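Local coordinates for protein bifunctional cytochrome P450/NADPH--P450 reductase (Deinococcus aerius, PDB 7F3H) that binds heme in a cytochrome P450 domain that is probably fused to its own NADPH-dependent reductase and hydroxylates organic substrates, at residues A24-F32 with K437-K445; Y79-G87 with L180-N191. All coordinates share one frame; numbering follows the deposited sequence.

Contact 1. Residues A24-F32 with K437-K445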
# COMPACT_ATOMS: atom_id res chain seq x y z
N ALA A 24 11.56 -2.01 -18.78
CA ALA A 24 11.88 -0.61 -18.97
C ALA A 24 10.70 0.29 -18.64
O ALA A 24 9.54 -0.15 -18.60
CB ALA A 24 12.33 -0.37 -20.41
N GLY A 25 10.99 1.57 -18.42
CA GLY A 25 9.95 2.55 -18.21
C GLY A 25 9.73 2.87 -16.74
O GLY A 25 10.41 2.35 -15.85
N ASP A 26 8.77 3.77 -16.51
CA ASP A 26 8.44 4.23 -15.17
C ASP A 26 7.66 3.20 -14.35
O ASP A 26 7.62 3.34 -13.12
CB ASP A 26 7.57 5.48 -15.25
CG ASP A 26 8.36 6.74 -15.51
OD1 ASP A 26 9.52 6.79 -15.06
OD2 ASP A 26 7.78 7.67 -16.12
N ALA A 27 7.04 2.19 -14.99
CA ALA A 27 6.18 1.22 -14.32
C ALA A 27 6.07 -0.09 -15.10
O ALA A 27 5.06 -0.32 -15.76
CB ALA A 27 4.79 1.84 -14.12
N PRO A 28 7.08 -0.97 -15.04
CA PRO A 28 7.04 -2.20 -15.86
C PRO A 28 5.87 -3.14 -15.58
O PRO A 28 5.52 -3.97 -16.46
CB PRO A 28 8.38 -2.88 -15.56
CG PRO A 28 9.03 -2.08 -14.44
CD PRO A 28 8.37 -0.77 -14.36
N VAL A 29 5.23 -3.05 -14.41
CA VAL A 29 4.05 -3.89 -14.19
C VAL A 29 2.99 -3.62 -15.26
O VAL A 29 2.21 -4.52 -15.59
CB VAL A 29 3.49 -3.72 -12.76
CG1 VAL A 29 2.77 -2.41 -12.61
CG2 VAL A 29 2.57 -4.92 -12.39
N LEU A 30 2.97 -2.42 -15.86
CA LEU A 30 1.97 -2.18 -16.92
C LEU A 30 2.33 -2.90 -18.22
O LEU A 30 1.44 -3.35 -18.97
CB LEU A 30 1.82 -0.67 -17.15
CG LEU A 30 1.35 0.11 -15.92
CD1 LEU A 30 1.01 1.57 -16.25
CD2 LEU A 30 0.18 -0.61 -15.30
N ASN A 31 3.63 -3.00 -18.52
CA ASN A 31 4.06 -3.88 -19.60
C ASN A 31 3.60 -5.31 -19.37
O ASN A 31 3.16 -6.00 -20.30
CB ASN A 31 5.58 -3.83 -19.74
CG ASN A 31 6.10 -2.41 -19.97
OD1 ASN A 31 5.39 -1.55 -20.54
ND2 ASN A 31 7.34 -2.18 -19.58
N PHE A 32 3.71 -5.78 -18.12
CA PHE A 32 3.26 -7.13 -17.82
C PHE A 32 1.76 -7.26 -18.03
O PHE A 32 1.28 -8.29 -18.51
CB PHE A 32 3.60 -7.50 -16.38
CG PHE A 32 5.06 -7.43 -16.06
CD1 PHE A 32 6.01 -7.62 -17.05
CD2 PHE A 32 5.47 -7.17 -14.76
CE1 PHE A 32 7.35 -7.57 -16.74
CE2 PHE A 32 6.81 -7.12 -14.45
CZ PHE A 32 7.76 -7.32 -15.44
N LYS A 437 -0.03 9.36 -15.18
CA LYS A 437 1.36 8.90 -15.28
C LYS A 437 1.65 8.14 -13.99
O LYS A 437 1.59 8.72 -12.90
CB LYS A 437 2.35 10.06 -15.48
CG LYS A 437 3.62 9.69 -16.29
CD LYS A 437 4.71 10.78 -16.28
CE LYS A 437 4.67 11.63 -17.57
NZ LYS A 437 5.96 12.31 -17.91
N VAL A 438 1.86 6.83 -14.12
CA VAL A 438 2.06 5.94 -12.98
C VAL A 438 3.56 5.68 -12.78
O VAL A 438 4.29 5.40 -13.74
CB VAL A 438 1.29 4.63 -13.19
CG1 VAL A 438 1.50 3.71 -12.00
CG2 VAL A 438 -0.17 4.93 -13.40
N LYS A 439 4.03 5.82 -11.55
CA LYS A 439 5.41 5.47 -11.22
C LYS A 439 5.42 4.29 -10.26
O LYS A 439 4.63 4.24 -9.31
CB LYS A 439 6.18 6.67 -10.62
CG LYS A 439 7.68 6.41 -10.27
CD LYS A 439 8.69 6.36 -11.42
CE LYS A 439 8.97 7.80 -11.89
NZ LYS A 439 9.71 8.59 -10.83
N GLN A 440 6.30 3.33 -10.55
CA GLN A 440 6.47 2.11 -9.79
C GLN A 440 7.80 2.13 -9.04
O GLN A 440 8.86 2.31 -9.65
CB GLN A 440 6.41 0.89 -10.71
CG GLN A 440 6.34 -0.39 -9.90
CD GLN A 440 6.15 -1.60 -10.75
OE1 GLN A 440 6.32 -1.54 -11.99
NE2 GLN A 440 5.80 -2.71 -10.12
N SER A 441 7.74 1.93 -7.72
CA SER A 441 8.85 1.67 -6.83
C SER A 441 8.50 0.44 -6.01
O SER A 441 8.27 -0.64 -6.57
CB SER A 441 9.12 2.88 -5.95
OG SER A 441 7.99 3.15 -5.13
N LEU A 442 8.47 0.55 -4.68
CA LEU A 442 7.82 -0.50 -3.91
C LEU A 442 6.33 -0.55 -4.25
O LEU A 442 5.74 -1.63 -4.36
CB LEU A 442 8.04 -0.29 -2.40
CG LEU A 442 7.68 -1.40 -1.40
CD1 LEU A 442 8.84 -2.41 -1.28
CD2 LEU A 442 7.24 -0.86 -0.00
N THR A 443 5.73 0.63 -4.48
CA THR A 443 4.32 0.85 -4.76
C THR A 443 4.17 1.53 -6.12
O THR A 443 5.15 1.83 -6.79
CB THR A 443 3.69 1.71 -3.66
OG1 THR A 443 4.55 2.82 -3.41
CG2 THR A 443 3.53 0.90 -2.35
N ILE A 444 2.92 1.69 -6.55
CA ILE A 444 2.57 2.48 -7.73
C ILE A 444 1.79 3.68 -7.30
O ILE A 444 1.15 3.72 -6.24
CB ILE A 444 1.81 1.72 -8.84
CG1 ILE A 444 0.59 1.05 -8.23
CG2 ILE A 444 2.73 0.84 -9.63
CD1 ILE A 444 -0.33 0.44 -9.26
N LYS A 445 1.87 4.70 -8.12
CA LYS A 445 1.39 5.96 -7.59
C LYS A 445 1.20 6.96 -8.72
O LYS A 445 1.99 6.93 -9.68
CB LYS A 445 2.44 6.29 -6.51
CG LYS A 445 3.94 6.41 -7.03
CD LYS A 445 4.85 6.35 -5.80
CE LYS A 445 6.17 6.82 -6.31
NZ LYS A 445 6.80 5.95 -7.36

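Contact 2. Residues Y79-G87 with L180-N191. With HEM (protoporphyrin IX containing Fe), chain E; SO4 (sulfate ion), chain G.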
# COMPACT_ATOMS: atom_id res chain seq x y z
N TYR A 79 12.83 -9.52 -0.96
CA TYR A 79 12.66 -8.51 0.07
C TYR A 79 13.97 -8.20 0.80
O TYR A 79 13.94 -7.55 1.85
CB TYR A 79 11.63 -9.01 1.10
CG TYR A 79 10.26 -9.34 0.53
CD1 TYR A 79 9.99 -10.59 -0.06
CD2 TYR A 79 9.22 -8.43 0.63
CE1 TYR A 79 8.74 -10.89 -0.56
CE2 TYR A 79 7.98 -8.72 0.15
CZ TYR A 79 7.73 -9.95 -0.45
OH TYR A 79 6.45 -10.17 -0.91
N THR A 80 15.11 -8.67 0.28
CA THR A 80 16.38 -8.57 1.01
C THR A 80 16.84 -7.12 1.17
O THR A 80 17.26 -6.72 2.26
CB THR A 80 17.45 -9.39 0.31
OG1 THR A 80 17.03 -10.77 0.24
CG2 THR A 80 18.75 -9.27 1.10
N ASN A 81 16.79 -6.32 0.11
CA ASN A 81 17.22 -4.94 0.25
C ASN A 81 16.27 -4.13 1.15
O ASN A 81 16.73 -3.36 1.99
CB ASN A 81 17.39 -4.30 -1.12
CG ASN A 81 18.46 -4.98 -1.95
OD1 ASN A 81 19.38 -5.60 -1.40
ND2 ASN A 81 18.36 -4.86 -3.26
N ILE A 82 14.94 -4.30 1.00
CA ILE A 82 14.01 -3.55 1.86
C ILE A 82 14.20 -3.95 3.31
O ILE A 82 13.94 -3.16 4.23
CB ILE A 82 12.53 -3.72 1.40
CG1 ILE A 82 11.60 -2.82 2.21
CG2 ILE A 82 12.01 -5.13 1.57
CD1 ILE A 82 11.87 -1.33 2.01
N ARG A 83 14.70 -5.17 3.54
CA ARG A 83 15.01 -5.59 4.90
C ARG A 83 16.11 -4.73 5.54
O ARG A 83 16.15 -4.65 6.78
CB ARG A 83 15.42 -7.07 4.95
CG ARG A 83 15.56 -7.60 6.40
CD ARG A 83 15.63 -9.10 6.47
NE ARG A 83 15.95 -9.55 7.82
CZ ARG A 83 15.36 -10.58 8.43
NH1 ARG A 83 14.41 -11.29 7.80
NH2 ARG A 83 15.73 -10.93 9.66
N ASN A 84 16.98 -4.09 4.74
CA ASN A 84 18.01 -3.21 5.29
C ASN A 84 17.43 -2.22 6.28
O ASN A 84 18.09 -1.84 7.25
CB ASN A 84 18.71 -2.39 4.20
CG ASN A 84 19.58 -3.21 3.32
OD1 ASN A 84 20.07 -4.27 3.71
ND2 ASN A 84 19.81 -2.72 2.11
N LEU A 85 16.19 -1.83 6.08
CA LEU A 85 15.52 -0.96 7.02
C LEU A 85 14.29 -1.57 7.67
O LEU A 85 13.87 -1.08 8.73
CB LEU A 85 15.29 0.41 6.35
CG LEU A 85 14.49 0.80 5.10
CD1 LEU A 85 14.13 2.29 4.98
CD2 LEU A 85 15.50 0.52 3.95
N GLY A 86 13.78 -2.69 7.18
CA GLY A 86 12.69 -3.34 7.89
C GLY A 86 13.06 -4.31 9.00
O GLY A 86 12.25 -4.57 9.90
N GLY A 87 14.28 -4.86 8.92
CA GLY A 87 14.79 -5.85 9.85
C GLY A 87 13.91 -7.08 9.87
O GLY A 87 13.36 -7.51 8.85
N LEU A 180 14.00 8.85 5.48
CA LEU A 180 13.13 7.76 5.01
C LEU A 180 12.98 7.77 3.49
O LEU A 180 13.13 6.74 2.83
CB LEU A 180 11.74 7.85 5.66
CG LEU A 180 10.80 6.68 5.37
CD1 LEU A 180 11.42 5.38 5.89
CD2 LEU A 180 9.44 6.91 5.98
N ALA A 181 12.66 8.94 2.93
CA ALA A 181 12.45 9.04 1.48
C ALA A 181 13.71 8.64 0.71
O ALA A 181 13.66 7.81 -0.21
CB ALA A 181 11.99 10.46 1.10
N ARG A 182 14.86 9.22 1.09
CA ARG A 182 16.13 8.89 0.46
C ARG A 182 16.42 7.40 0.54
O ARG A 182 16.79 6.77 -0.46
CB ARG A 182 17.26 9.68 1.12
CG ARG A 182 17.28 11.18 0.86
CD ARG A 182 18.64 11.79 1.30
NE ARG A 182 18.87 11.64 2.73
CZ ARG A 182 18.45 12.53 3.64
NH1 ARG A 182 17.81 13.63 3.25
NH2 ARG A 182 18.69 12.34 4.93
N ALA A 183 16.28 6.81 1.75
CA ALA A 183 16.59 5.39 1.94
C ALA A 183 15.68 4.51 1.09
O ALA A 183 16.14 3.53 0.51
CB ALA A 183 16.53 5.00 3.42
N MET A 184 14.37 4.82 1.07
CA MET A 184 13.42 4.06 0.24
C MET A 184 13.82 4.10 -1.24
O MET A 184 13.89 3.06 -1.92
CB MET A 184 12.01 4.60 0.44
CG MET A 184 11.42 4.22 1.81
SD MET A 184 11.13 2.44 1.89
CE MET A 184 9.42 2.40 1.32
N HIS A 185 14.07 5.31 -1.75
CA HIS A 185 14.50 5.43 -3.14
C HIS A 185 15.77 4.60 -3.41
O HIS A 185 15.86 3.85 -4.39
CB HIS A 185 14.73 6.89 -3.48
CG HIS A 185 15.22 7.11 -4.88
ND1 HIS A 185 14.39 7.05 -5.98
CD2 HIS A 185 16.47 7.32 -5.36
CE1 HIS A 185 15.10 7.26 -7.07
NE2 HIS A 185 16.36 7.42 -6.73
N HIS A 186 16.77 4.73 -2.53
CA HIS A 186 18.02 4.01 -2.75
C HIS A 186 17.82 2.50 -2.66
O HIS A 186 18.47 1.74 -3.39
CB HIS A 186 19.07 4.48 -1.74
CG HIS A 186 20.46 4.07 -2.10
ND1 HIS A 186 21.11 3.03 -1.47
CD2 HIS A 186 21.29 4.51 -3.07
CE1 HIS A 186 22.31 2.88 -2.01
NE2 HIS A 186 22.44 3.77 -2.98
N THR A 187 16.89 2.07 -1.79
CA THR A 187 16.60 0.64 -1.67
C THR A 187 16.08 0.08 -2.98
O THR A 187 16.53 -0.99 -3.42
CB THR A 187 15.57 0.41 -0.55
OG1 THR A 187 16.19 0.54 0.74
CG2 THR A 187 14.92 -0.96 -0.68
N MET A 188 15.21 0.83 -3.67
CA MET A 188 14.76 0.33 -4.97
C MET A 188 15.88 0.39 -6.01
O MET A 188 15.94 -0.46 -6.90
CB MET A 188 13.54 1.11 -5.49
CG MET A 188 12.32 1.09 -4.57
SD MET A 188 11.80 -0.58 -4.07
CE MET A 188 11.55 -0.35 -2.30
N THR A 189 16.81 1.35 -5.87
CA THR A 189 17.95 1.43 -6.79
C THR A 189 18.85 0.21 -6.68
O THR A 189 19.37 -0.29 -7.68
CB THR A 189 18.76 2.71 -6.50
OG1 THR A 189 18.08 3.86 -7.01
CG2 THR A 189 20.20 2.62 -7.05
N MET A 190 19.03 -0.30 -5.45
CA MET A 190 19.89 -1.47 -5.22
C MET A 190 19.35 -2.72 -5.90
O MET A 190 20.12 -3.63 -6.24
CB MET A 190 20.06 -1.72 -3.72
CG MET A 190 21.15 -0.91 -3.10
SD MET A 190 21.09 -0.92 -1.30
CE MET A 190 22.33 -2.18 -0.94
N ASN A 191 18.03 -2.80 -6.10
CA ASN A 191 17.45 -3.97 -6.75
C ASN A 191 17.86 -4.11 -8.21
O ASN A 191 17.58 -5.14 -8.82
CB ASN A 191 15.93 -3.92 -6.61
CG ASN A 191 15.45 -4.08 -5.15
OD1 ASN A 191 16.02 -4.86 -4.38
ND2 ASN A 191 14.42 -3.33 -4.78
CHA HEM E . 1.50 -6.34 4.14
CHB HEM E . 1.27 -2.65 7.29
CHC HEM E . -1.51 -0.17 4.15
CHD HEM E . -1.04 -3.73 0.90
C1A HEM E . 1.67 -5.56 5.26
C2A HEM E . 2.49 -5.90 6.40
C3A HEM E . 2.41 -4.91 7.30
C4A HEM E . 1.60 -3.86 6.71
CMA HEM E . 3.12 -4.86 8.68
CAA HEM E . 3.21 -7.25 6.56
CBA HEM E . 2.26 -8.18 7.33
CGA HEM E . 2.90 -9.54 7.63
O1A HEM E . 2.77 -9.97 8.81
O2A HEM E . 3.63 -10.17 6.80
C1B HEM E . 0.47 -1.66 6.75
C2B HEM E . 0.08 -0.41 7.39
C3B HEM E . -0.73 0.23 6.53
C4B HEM E . -0.81 -0.54 5.31
CMB HEM E . 0.47 -0.01 8.82
CAB HEM E . -1.39 1.63 6.62
CBB HEM E . -1.17 2.52 7.59
C1C HEM E . -1.62 -0.90 2.98
C2C HEM E . -2.41 -0.56 1.79
C3C HEM E . -2.22 -1.57 0.92
C4C HEM E . -1.39 -2.57 1.53
CMC HEM E . -3.24 0.74 1.59
CAC HEM E . -2.77 -1.83 -0.47
CBC HEM E . -3.60 -0.98 -1.07
C1D HEM E . -0.30 -4.75 1.49
C2D HEM E . 0.11 -5.99 0.84
C3D HEM E . 0.79 -6.69 1.75
C4D HEM E . 0.87 -5.93 2.98
CMD HEM E . -0.20 -6.44 -0.61
CAD HEM E . 1.41 -8.05 1.49
CBD HEM E . 2.77 -7.72 0.93
CGD HEM E . 3.49 -8.94 0.48
O1D HEM E . 4.73 -8.82 0.35
O2D HEM E . 2.84 -10.02 0.25
NA HEM E . 1.17 -4.29 5.47
NB HEM E . -0.09 -1.71 5.50
NC HEM E . -1.00 -2.13 2.77
ND HEM E . 0.18 -4.75 2.79
FE HEM E . -0.03 -3.31 4.14
S SO4 G . 18.44 -8.67 11.13
O1 SO4 G . 19.46 -7.87 11.85
O2 SO4 G . 18.00 -7.98 9.89
O3 SO4 G . 19.03 -9.98 10.78
O4 SO4 G . 17.31 -8.92 12.05

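Contact 1. Residues A24-F32 with K437-K445
K437 reaches D26 with its hydrocarbon part alone: the amine stands 5.3 Å from D26 OD2 (measured to NZ), too far for a salt bridge. At V438 the backbone does part of the packing, since its carbonyl oxygen faces both CB of D26 and CB of A27. On the apolar side, V438 CB meets L30 CD1 at 4.3 Å, and V438 CG1 lies equally near A27 CB.

K439 folds back on itself, bent at three successive torsions beyond CB, and this curl lays CD and CE over D26. K439 CE comes within 3.4 Å of D26 OD1, yet NZ stays beyond salt-bridge range of that carboxylate and pairs instead with E447. The strand 438-440 is one arm of a two-stranded antiparallel hairpin near the C-terminal end of the P450 fold, paired with 444-446 through K439 N and K445 O. Strand 438-440 faces the start of helix 28-38, whose short segment runs nearly perpendicular to it, at 102°.

Q440 provides both hydrogen bonds of the contact. Its backbone N donates to D26 O at 2.9 Å. Its side chain is extended, CG anti to the backbone N (chi1 -170°), which carries the carboxamide to the first turn of the helix; there OE1 accepts from V29 N at 3.1 Å in a nearly straight bond (167°). P28 N sits about as close to OE1 but has no hydrogen to give. The Q440 side chain crosses that of V29 at about a right angle, NE2 lying 3.7 Å from V29 CB.

Beyond the turn, I444 points back at the helix, its CG2 4.4 Å from V29 CG1; both side chains are buried, and V29 also touches L360.

Contact 2. Residues Y79-G87 with L180-N191
L85 packs against the facing helix in a rotamer seldom taken by a helical leucine, with CG between the backbone N and the carbonyl carbon (chi1 61°). That torsion sends its two methyls into a hole formed by L180, A183, M184 and T187, a knob-into-hole fit in which CD1 meets A183 CB at 3.9 Å and CD2 meets T187 OG1 at 3.3 Å. The geometry is that of two nearly antiparallel helices, axes 9.0 Å apart and crossing at 154°; by their order in the P450 fold, 80-86 and 175-190 probably correspond to helices B' and F.

One turn earlier, I82 CD1 lies 3.8 Å from M184 SD, and T187 CG2 packs over the I82 backbone; I266 of helix 254-285 touches both I82 and L85. At the far end N81 ND2 approaches N191 OD1, but N191 is poorly ordered and the bond is bent, so it is doubtful evidence. Just before the helix, Y79 OH donates to a heme propionate, HEM O1D, at 2.5 Å.

T187 OG1, which also bonds Y208, donates to A183 O at 3.0 Å, reaching that oxygen from the face opposite to T187 N.

In the fold
The centres of contacts 1 and 2 lie about 17 Å apart, and both segments of contact 2 fall, in sequence, between the two of contact 1 (24-32, 79-87, 180-191, 437-445). They also meet directly: the hairpin turn of 437-445 packs on helix 175-190, with L442 CB 3.5 Å from M188 CE. Helix 254-285 adjoins both, through E270 and T271 at the hairpin and I266, which touches both helices of contact 2. The hairpin turn and helices 80-86 and 175-190 probably correspond to elements that commonly border the substrate pocket in P450s, so the L442-M188 packing probably joins two parts of the pocket wall, while contact 1 ties the hairpin to the N-terminal helix 28-38.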